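Local coordinates for Moesin/ezrin/radixin homolog 2 (PDB 7EDR), which is the fly Merlin, which probably acts as a membrane-associated scaffold linking cell-surface proteins to growth-restraining Hippo signalling through its FERM domain, at residues Y131-H134 / V135-P139; T101-L104 / F105-V109; D276-I279 / N280-L284; L201-G205 / V206-P210. All coordinates share one frame; numbering follows the deposited sequence.

Interactions 2, 1, 4 and 3 follow one another along the chain, running from the helical central lobe of the FERM domain into the PH-like lobe. Interaction 2 sits on helix 99-114 and interaction 1 on the next helix, 122-137; their centres are about 15 Å apart and Val135 packs on Phe106. Interaction 4 is the connection into strand 207-212: Tyr204 leans on Val109 of interaction 2, while Phe209 packs against Ile279 and Ile283 of interaction 3, on helix 277-297. Interactions 1 and 3 lie on opposite sides of the chain's centre, about 39 Å between centres. Residues 201-210 thus join the two lobes through contacts with both.

Interaction 1: residues Y131-H134 / V135-P139; sequences YAVH and VQYGP
Val133 O is gripped by two amides of the next turn: Tyr137 N donates to it at 2.9 Å, nearly in line with the carbonyl, and Gln136 N reaches it in a weak bond at 122°. Gln136 N also donates to Ala132 O, so its hydrogen is shared as the helix runs out. The last such bond is Gly138 N to His134 O at 3.0 Å, and here the donor stands 39° out of the carbonyl plane. This is the C-terminal end of helix 122-137 in the central FERM lobe. Gly138 takes a positive phi of 84° that suits glycine, and Pro139 after it has no N-H to prolong the helix. The turned chain then folds back over His134. With CG opposite the backbone N, the imidazole reaches along the helix toward its end, and Pro139 lies on one face: Pro139 CA is 3.7 Å from the ring centroid, close to the normal, a CH-pi contact. Pro139 CG lies beyond the rim, 3.8 Å from His134 CE1, and Gly138 O sits above the same face. On another flank, Tyr137 runs obliquely to Val133, so that Tyr137 CD2 meets Val133 CG1 at 4.0 Å. Tyr179 of helix 168-179 packs on Val133, His134 and Tyr137. The helix end is therefore closed by aliphatic cover on the imidazole and by outside donors: the Tyr179 hydroxyl for Gly138 O and, weakly, Arg187 for Val135 O and Gln136 O, whose amide partners would lie past the helix end.

Interaction 2: residues T101-L104 / F105-V109; sequences TQHL and FFLQV
Two turns of helix 99-114, which faces the ubiquitin-like lobe, carry this contact. Thr101 and Phe105 lie side by side and point the same way: Thr101 CG2 touches Phe105 CE2 at 3.9 Å, while Thr101 O lies in the plane of the ring at its edge, 3.3 Å from Phe105 CD2. Two residues on, and on another flank, His103 and Leu107 meet differently. The His103 ring, carried along the helix by a CG anti to the backbone N (chi1 -176°), offers a face to Leu107: Leu107 CG stands over it 4.3 Å from the centroid, in a CH-pi contact shifted toward the rim, and Leu107 CD1 lies 3.3 Å from His103 NE2. In this FERM domain the helix belongs to the central lobe and has the ubiquitin-like lobe on one flank; the polar ends reach partners in both. His103 ND1 hydrogen-bonds Glu191 of its own lobe, and His103 NE2 bonds Asp13 of the ubiquitin-like lobe weakly. The two carboxylates would probably favour a doubly protonated imidazole. Thr101 OG1 in turn bonds Glu41 of the ubiquitin-like lobe. Regular i to i+4 backbone bonds run beneath these side chains, among them Phe106 N to Gln102 O at 2.8 Å and 158°. Leu104 O is held twice, by Gln108 N at 3.2 Å and by a water at 3.0 Å. That water donates a second time to Gln108 OE1 at 2.9 Å. Gln108 OE1 also takes the backbone N-H of Ala85 on strand 78-85, which ties the extended glutamine to the neighbouring sheet.

Interaction 3: residues D276-I279 / N280-L284; sequences DLHI and NKMIL
His278 and Met282 cross at a slant in the first two turns of helix 277-297, the C-terminal helix that packs on the strands of the PH-like lobe. The imidazole extends along the helix because its CG lies opposite the backbone N (chi1 176°), and the bent methionine chain comes up against it. Met282 CG is 3.8 Å from His278 NE2, and Met282 SD lies 4.3 Å from the ring centroid, well off the normal, an oblique sulfur-aromatic approach. His278 NE2 bonds Val56 O and Met282 rests on Trp58, so this flank of the helix meets the ubiquitin-like lobe. On a different flank Ile279 and Ile283 also meet at a slant, through Ile279 CG2 and Ile283 CD1 at 4.0 Å. This flank faces the PH-like strands: Phe209 touches both isoleucines and Phe258 touches Ile283. Each pair is one helical turn apart, and backbone bonds join the same residues: Met282 N donates to His278 O at 3.1 Å and 162°, and Ile283 N to Ile279 O at 2.8 Å. Within the first turn, the Asn280 side chain folds back toward Asp276 O, and its OD1 bonds Ser274 OG while its ND2 bonds Asp255 O weakly. Asn280 N makes two weak bonds, to Asp276 O and to Leu277 O. The start is N-capped by Asp276: its OD2 accepts from His278 N at 2.9 Å, the N-H arriving from above the carboxylate plane, 58° out of it.

Interaction 4: residues L201-G205 / V206-P210; sequences LDMYG and VNYFP
Met203 and Tyr208 form the close side of this contact, their side chains crossing at about a right angle. Met203 CG approaches Tyr208 OH at 3.3 Å, and the chain then bends at its last torsion (chi3 63°) to bring Met203 CE within 3.8 Å of Tyr208 CE2, obliquely to the ring. From the same segment as the tyrosine, Val206 CG1 lies over one face of the ring, displaced toward the rim. Tyr208 OH bonds Lys236 O, and the Lys236 side chain makes a cation-pi contact with the ring, so the phenol is anchored from the PH-like lobe while Ile118 and Tyr119 of the central lobe touch Met203. Two overlapping beta turns lead from the end of helix 187-198 toward strand 207-212: a type I turn over Leu201-Tyr204, then a type II turn over Met203-Val206, with Gly205 at the positive phi (61°) that favours glycine at the third position of a type II turn. The polar side is looser. Val206 N reaches Met203 O only in a long, weak bond of 3.5 Å. A water donates to Met203 O at 2.9 Å; its modelled approach to Val206 O is too short to be trusted. Asp202 turns its carboxylate to a different partner: its OD2 hydrogen-bonds a polar side chain of a chain of another protein, so in this assembly the first turn touches another protein chain.

Interaction 1: residues Y131-H134 / V135-P139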
# COMPACT_ATOMS: atom_id res chain seq x y z
N TYR C 131 28.64 18.78 -0.57
CA TYR C 131 27.18 18.84 -0.51
C TYR C 131 26.70 19.93 0.46
O TYR C 131 25.77 20.69 0.15
CB TYR C 131 26.59 17.50 -0.09
CG TYR C 131 26.66 16.38 -1.09
CD1 TYR C 131 26.74 16.63 -2.46
CD2 TYR C 131 26.62 15.06 -0.68
CE1 TYR C 131 26.80 15.58 -3.38
CE2 TYR C 131 26.67 14.02 -1.58
CZ TYR C 131 26.76 14.28 -2.93
OH TYR C 131 26.81 13.21 -3.81
N ALA C 132 27.30 19.99 1.65
CA ALA C 132 26.90 21.03 2.59
C ALA C 132 27.03 22.41 1.97
O ALA C 132 26.15 23.26 2.13
CB ALA C 132 27.72 20.93 3.87
N VAL C 133 28.11 22.63 1.23
CA VAL C 133 28.33 23.93 0.60
C VAL C 133 27.24 24.19 -0.44
O VAL C 133 26.62 25.26 -0.46
CB VAL C 133 29.74 23.98 -0.02
CG1 VAL C 133 29.91 25.17 -0.95
CG2 VAL C 133 30.78 23.98 1.08
N HIS C 134 26.97 23.20 -1.29
CA HIS C 134 25.86 23.29 -2.25
C HIS C 134 24.53 23.56 -1.55
O HIS C 134 23.68 24.27 -2.09
CB HIS C 134 25.82 22.00 -3.06
CG HIS C 134 24.91 22.02 -4.24
ND1 HIS C 134 23.64 22.57 -4.22
CD2 HIS C 134 25.05 21.47 -5.48
CE1 HIS C 134 23.06 22.39 -5.39
NE2 HIS C 134 23.89 21.74 -6.18
N VAL C 135 24.32 22.99 -0.36
CA VAL C 135 23.08 23.25 0.36
C VAL C 135 23.00 24.72 0.79
O VAL C 135 21.94 25.35 0.73
CB VAL C 135 22.92 22.30 1.55
CG1 VAL C 135 21.98 22.89 2.58
CG2 VAL C 135 22.41 20.94 1.09
N GLN C 136 24.13 25.29 1.22
CA GLN C 136 24.07 26.64 1.75
C GLN C 136 24.08 27.71 0.66
O GLN C 136 23.46 28.77 0.85
CB GLN C 136 25.24 26.87 2.71
CG GLN C 136 25.23 28.24 3.35
CD GLN C 136 26.45 28.47 4.22
OE1 GLN C 136 27.13 27.52 4.62
NE2 GLN C 136 26.74 29.73 4.51
N TYR C 137 24.75 27.48 -0.47
CA TYR C 137 24.96 28.52 -1.46
C TYR C 137 24.32 28.23 -2.81
O TYR C 137 24.44 29.07 -3.71
CB TYR C 137 26.46 28.76 -1.68
CG TYR C 137 27.17 29.30 -0.47
CD1 TYR C 137 27.00 30.61 -0.07
CD2 TYR C 137 28.01 28.49 0.28
CE1 TYR C 137 27.64 31.12 1.06
CE2 TYR C 137 28.66 28.99 1.41
CZ TYR C 137 28.47 30.30 1.79
OH TYR C 137 29.11 30.79 2.91
N GLY C 138 23.67 27.09 -2.99
CA GLY C 138 23.10 26.74 -4.27
C GLY C 138 24.15 26.10 -5.16
O GLY C 138 25.31 25.96 -4.78
N PRO C 139 23.76 25.71 -6.38
CA PRO C 139 24.71 25.03 -7.27
C PRO C 139 25.89 25.95 -7.57
O PRO C 139 25.77 27.18 -7.55
CB PRO C 139 23.89 24.73 -8.52
CG PRO C 139 22.42 24.94 -8.13
CD PRO C 139 22.46 25.97 -7.04

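Interaction 2: residues T101-L104 / F105-V109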
# COMPACT_ATOMS: atom_id res chain seq x y z
N THR C 101 10.99 17.41 7.56
CA THR C 101 11.60 16.22 8.14
C THR C 101 13.00 15.99 7.59
O THR C 101 13.96 15.80 8.36
CB THR C 101 10.74 14.98 7.87
OG1 THR C 101 9.34 15.26 8.12
CG2 THR C 101 11.18 13.83 8.76
N GLN C 102 13.14 15.99 6.26
CA GLN C 102 14.46 15.80 5.64
C GLN C 102 15.43 16.86 6.11
O GLN C 102 16.58 16.55 6.43
CB GLN C 102 14.36 15.86 4.11
CG GLN C 102 13.35 14.90 3.57
CD GLN C 102 12.92 15.22 2.15
OE1 GLN C 102 13.52 16.07 1.48
NE2 GLN C 102 11.88 14.52 1.67
N HIS C 103 14.98 18.10 6.17
CA HIS C 103 15.85 19.19 6.59
C HIS C 103 16.32 19.00 8.03
O HIS C 103 17.51 19.17 8.32
CB HIS C 103 15.09 20.50 6.44
CG HIS C 103 15.93 21.70 6.75
ND1 HIS C 103 17.01 22.06 5.98
CD2 HIS C 103 15.85 22.60 7.75
CE1 HIS C 103 17.57 23.14 6.49
NE2 HIS C 103 16.88 23.49 7.57
N LEU C 104 15.40 18.66 8.93
CA LEU C 104 15.77 18.49 10.34
C LEU C 104 16.73 17.31 10.53
O LEU C 104 17.63 17.37 11.37
CB LEU C 104 14.51 18.33 11.19
CG LEU C 104 13.64 19.58 11.40
CD1 LEU C 104 12.52 19.30 12.38
CD2 LEU C 104 14.46 20.75 11.91
N PHE C 105 16.57 16.23 9.75
CA PHE C 105 17.54 15.13 9.81
C PHE C 105 18.88 15.56 9.22
O PHE C 105 19.95 15.21 9.76
CB PHE C 105 17.03 13.89 9.08
CG PHE C 105 16.24 12.95 9.94
CD1 PHE C 105 16.89 12.02 10.75
CD2 PHE C 105 14.85 12.99 9.94
CE1 PHE C 105 16.16 11.14 11.56
CE2 PHE C 105 14.12 12.11 10.76
CZ PHE C 105 14.78 11.19 11.56
N PHE C 106 18.85 16.30 8.10
CA PHE C 106 20.09 16.76 7.48
C PHE C 106 20.93 17.56 8.47
O PHE C 106 22.14 17.34 8.58
CB PHE C 106 19.79 17.59 6.24
CG PHE C 106 20.99 18.40 5.76
CD1 PHE C 106 22.04 17.79 5.10
CD2 PHE C 106 21.07 19.77 6.01
CE1 PHE C 106 23.17 18.54 4.68
CE2 PHE C 106 22.17 20.51 5.60
CZ PHE C 106 23.22 19.88 4.93
N LEU C 107 20.30 18.49 9.20
CA LEU C 107 21.07 19.36 10.08
C LEU C 107 21.60 18.59 11.29
O LEU C 107 22.74 18.80 11.72
CB LEU C 107 20.24 20.55 10.54
CG LEU C 107 19.91 21.60 9.47
CD1 LEU C 107 18.97 22.63 10.04
CD2 LEU C 107 21.19 22.25 8.99
N GLN C 108 20.79 17.70 11.86
CA GLN C 108 21.25 16.94 13.03
C GLN C 108 22.33 15.92 12.67
O GLN C 108 23.31 15.77 13.40
CB GLN C 108 20.06 16.25 13.68
CG GLN C 108 20.41 15.38 14.85
CD GLN C 108 19.18 14.72 15.44
OE1 GLN C 108 18.10 15.32 15.45
NE2 GLN C 108 19.32 13.46 15.88
N VAL C 109 22.16 15.20 11.56
CA VAL C 109 23.18 14.23 11.17
C VAL C 109 24.50 14.93 10.86
O VAL C 109 25.58 14.44 11.22
CB VAL C 109 22.68 13.39 9.98
CG1 VAL C 109 23.83 12.58 9.42
CG2 VAL C 109 21.52 12.46 10.40
O HOH W 1 16.48 17.34 14.12

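Interaction 3: residues D276-I279 / N280-L284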
# COMPACT_ATOMS: atom_id res chain seq x y z
N ASP C 276 23.75 2.10 35.25
CA ASP C 276 22.99 3.27 35.66
C ASP C 276 21.52 3.01 35.34
O ASP C 276 21.17 2.74 34.19
CB ASP C 276 23.51 4.55 34.98
CG ASP C 276 22.59 5.79 35.21
OD1 ASP C 276 22.82 6.80 34.50
OD2 ASP C 276 21.66 5.79 36.04
N LEU C 277 20.68 3.07 36.37
CA LEU C 277 19.26 2.78 36.20
C LEU C 277 18.61 3.75 35.23
O LEU C 277 17.77 3.35 34.42
CB LEU C 277 18.54 2.83 37.54
CG LEU C 277 19.24 1.99 38.60
CD1 LEU C 277 18.60 2.18 39.98
CD2 LEU C 277 19.22 0.53 38.19
N HIS C 278 18.96 5.04 35.30
CA HIS C 278 18.37 6.00 34.37
C HIS C 278 18.68 5.61 32.93
O HIS C 278 17.78 5.54 32.09
CB HIS C 278 18.87 7.42 34.63
CG HIS C 278 18.36 8.40 33.63
ND1 HIS C 278 17.10 8.96 33.71
CD2 HIS C 278 18.91 8.88 32.48
CE1 HIS C 278 16.91 9.76 32.67
NE2 HIS C 278 17.99 9.73 31.91
N ILE C 279 19.96 5.35 32.63
CA ILE C 279 20.34 4.82 31.33
C ILE C 279 19.53 3.58 30.98
O ILE C 279 19.24 3.34 29.80
CB ILE C 279 21.85 4.51 31.31
CG1 ILE C 279 22.65 5.82 31.33
CG2 ILE C 279 22.23 3.65 30.11
CD1 ILE C 279 22.37 6.71 30.14
N ASN C 280 19.12 2.80 31.98
CA ASN C 280 18.42 1.55 31.68
C ASN C 280 17.00 1.83 31.22
O ASN C 280 16.51 1.16 30.30
CB ASN C 280 18.44 0.64 32.90
CG ASN C 280 19.79 0.02 33.11
OD1 ASN C 280 20.72 0.26 32.33
ND2 ASN C 280 19.93 -0.77 34.17
N LYS C 281 16.34 2.80 31.83
CA LYS C 281 15.05 3.23 31.32
C LYS C 281 15.18 3.77 29.89
O LYS C 281 14.32 3.48 29.04
CB LYS C 281 14.46 4.28 32.26
CG LYS C 281 13.06 4.68 31.88
CD LYS C 281 12.16 3.45 31.79
CE LYS C 281 10.85 3.80 31.09
NZ LYS C 281 10.26 5.05 31.65
N MET C 282 16.25 4.52 29.60
CA MET C 282 16.46 5.04 28.25
C MET C 282 16.71 3.91 27.26
O MET C 282 16.33 4.01 26.09
CB MET C 282 17.65 6.01 28.22
CG MET C 282 17.60 7.09 29.26
SD MET C 282 16.13 8.12 29.06
CE MET C 282 16.86 9.44 28.10
N ILE C 283 17.38 2.85 27.70
CA ILE C 283 17.56 1.71 26.81
C ILE C 283 16.21 1.08 26.50
O ILE C 283 15.90 0.74 25.34
CB ILE C 283 18.55 0.70 27.42
CG1 ILE C 283 19.94 1.33 27.54
CG2 ILE C 283 18.58 -0.60 26.60
CD1 ILE C 283 21.01 0.37 28.09
N LEU C 284 15.36 0.96 27.52
CA LEU C 284 14.05 0.34 27.36
C LEU C 284 13.17 1.16 26.43
O LEU C 284 12.52 0.60 25.54
CB LEU C 284 13.38 0.20 28.72
CG LEU C 284 12.04 -0.54 28.67
CD1 LEU C 284 12.26 -1.98 28.19
CD2 LEU C 284 11.35 -0.49 30.04

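Interaction 4: residues L201-G205 / V206-P210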
# COMPACT_ATOMS: atom_id res chain seq x y z
N LEU C 201 27.21 5.17 6.98
CA LEU C 201 28.30 5.15 7.93
C LEU C 201 28.03 4.10 9.01
O LEU C 201 26.88 3.86 9.39
CB LEU C 201 28.50 6.53 8.56
CG LEU C 201 28.80 7.68 7.58
CD1 LEU C 201 29.05 8.99 8.33
CD2 LEU C 201 29.98 7.34 6.69
N ASP C 202 29.10 3.47 9.50
CA ASP C 202 28.96 2.37 10.45
C ASP C 202 28.23 2.81 11.72
O ASP C 202 27.46 2.04 12.30
CB ASP C 202 30.33 1.79 10.83
CG ASP C 202 31.08 1.17 9.65
OD1 ASP C 202 30.43 0.56 8.77
OD2 ASP C 202 32.33 1.29 9.60
N MET C 203 28.48 4.03 12.18
CA MET C 203 27.95 4.47 13.45
C MET C 203 26.64 5.24 13.31
O MET C 203 26.11 5.70 14.32
CB MET C 203 28.98 5.34 14.19
CG MET C 203 30.32 4.62 14.44
SD MET C 203 31.53 5.60 15.35
CE MET C 203 30.70 5.85 16.93
N TYR C 204 26.12 5.40 12.10
CA TYR C 204 24.89 6.16 11.91
C TYR C 204 23.72 5.46 12.57
O TYR C 204 23.55 4.24 12.43
CB TYR C 204 24.63 6.36 10.42
CG TYR C 204 23.30 6.98 10.09
CD1 TYR C 204 22.19 6.17 9.82
CD2 TYR C 204 23.15 8.36 10.01
CE1 TYR C 204 20.95 6.73 9.49
CE2 TYR C 204 21.93 8.92 9.68
CZ TYR C 204 20.84 8.10 9.41
OH TYR C 204 19.63 8.65 9.08
N GLY C 205 22.92 6.22 13.30
CA GLY C 205 21.74 5.67 13.95
C GLY C 205 21.98 4.57 14.96
O GLY C 205 21.10 3.72 15.15
N VAL C 206 23.12 4.56 15.63
CA VAL C 206 23.39 3.58 16.68
C VAL C 206 23.44 4.32 18.01
O VAL C 206 24.26 5.22 18.20
CB VAL C 206 24.71 2.83 16.45
CG1 VAL C 206 24.87 1.75 17.49
CG2 VAL C 206 24.77 2.25 15.05
N ASN C 207 22.57 3.94 18.93
CA ASN C 207 22.69 4.40 20.30
C ASN C 207 23.57 3.40 21.03
O ASN C 207 23.21 2.22 21.13
CB ASN C 207 21.32 4.54 20.96
CG ASN C 207 20.32 5.32 20.09
OD1 ASN C 207 20.29 6.55 20.11
ND2 ASN C 207 19.50 4.60 19.31
N TYR C 208 24.73 3.85 21.50
CA TYR C 208 25.71 3.00 22.17
C TYR C 208 25.59 3.09 23.69
O TYR C 208 25.42 4.17 24.25
CB TYR C 208 27.14 3.41 21.79
CG TYR C 208 27.51 3.19 20.34
CD1 TYR C 208 28.13 2.01 19.95
CD2 TYR C 208 27.25 4.16 19.38
CE1 TYR C 208 28.50 1.79 18.64
CE2 TYR C 208 27.61 3.96 18.06
CZ TYR C 208 28.23 2.77 17.70
OH TYR C 208 28.58 2.54 16.39
N PHE C 209 25.70 1.94 24.36
CA PHE C 209 25.71 1.92 25.81
C PHE C 209 26.70 0.87 26.27
O PHE C 209 26.85 -0.18 25.63
CB PHE C 209 24.33 1.62 26.40
CG PHE C 209 23.27 2.54 25.90
CD1 PHE C 209 22.96 3.70 26.58
CD2 PHE C 209 22.60 2.27 24.71
CE1 PHE C 209 22.01 4.57 26.11
CE2 PHE C 209 21.66 3.12 24.23
CZ PHE C 209 21.35 4.28 24.94
N PRO C 210 27.41 1.13 27.35
CA PRO C 210 28.43 0.20 27.81
C PRO C 210 27.82 -0.87 28.68
O PRO C 210 27.07 -0.57 29.62
CB PRO C 210 29.39 1.10 28.59
CG PRO C 210 28.47 2.18 29.16
CD PRO C 210 27.32 2.34 28.20
O HOH W 2 25.67 6.85 16.91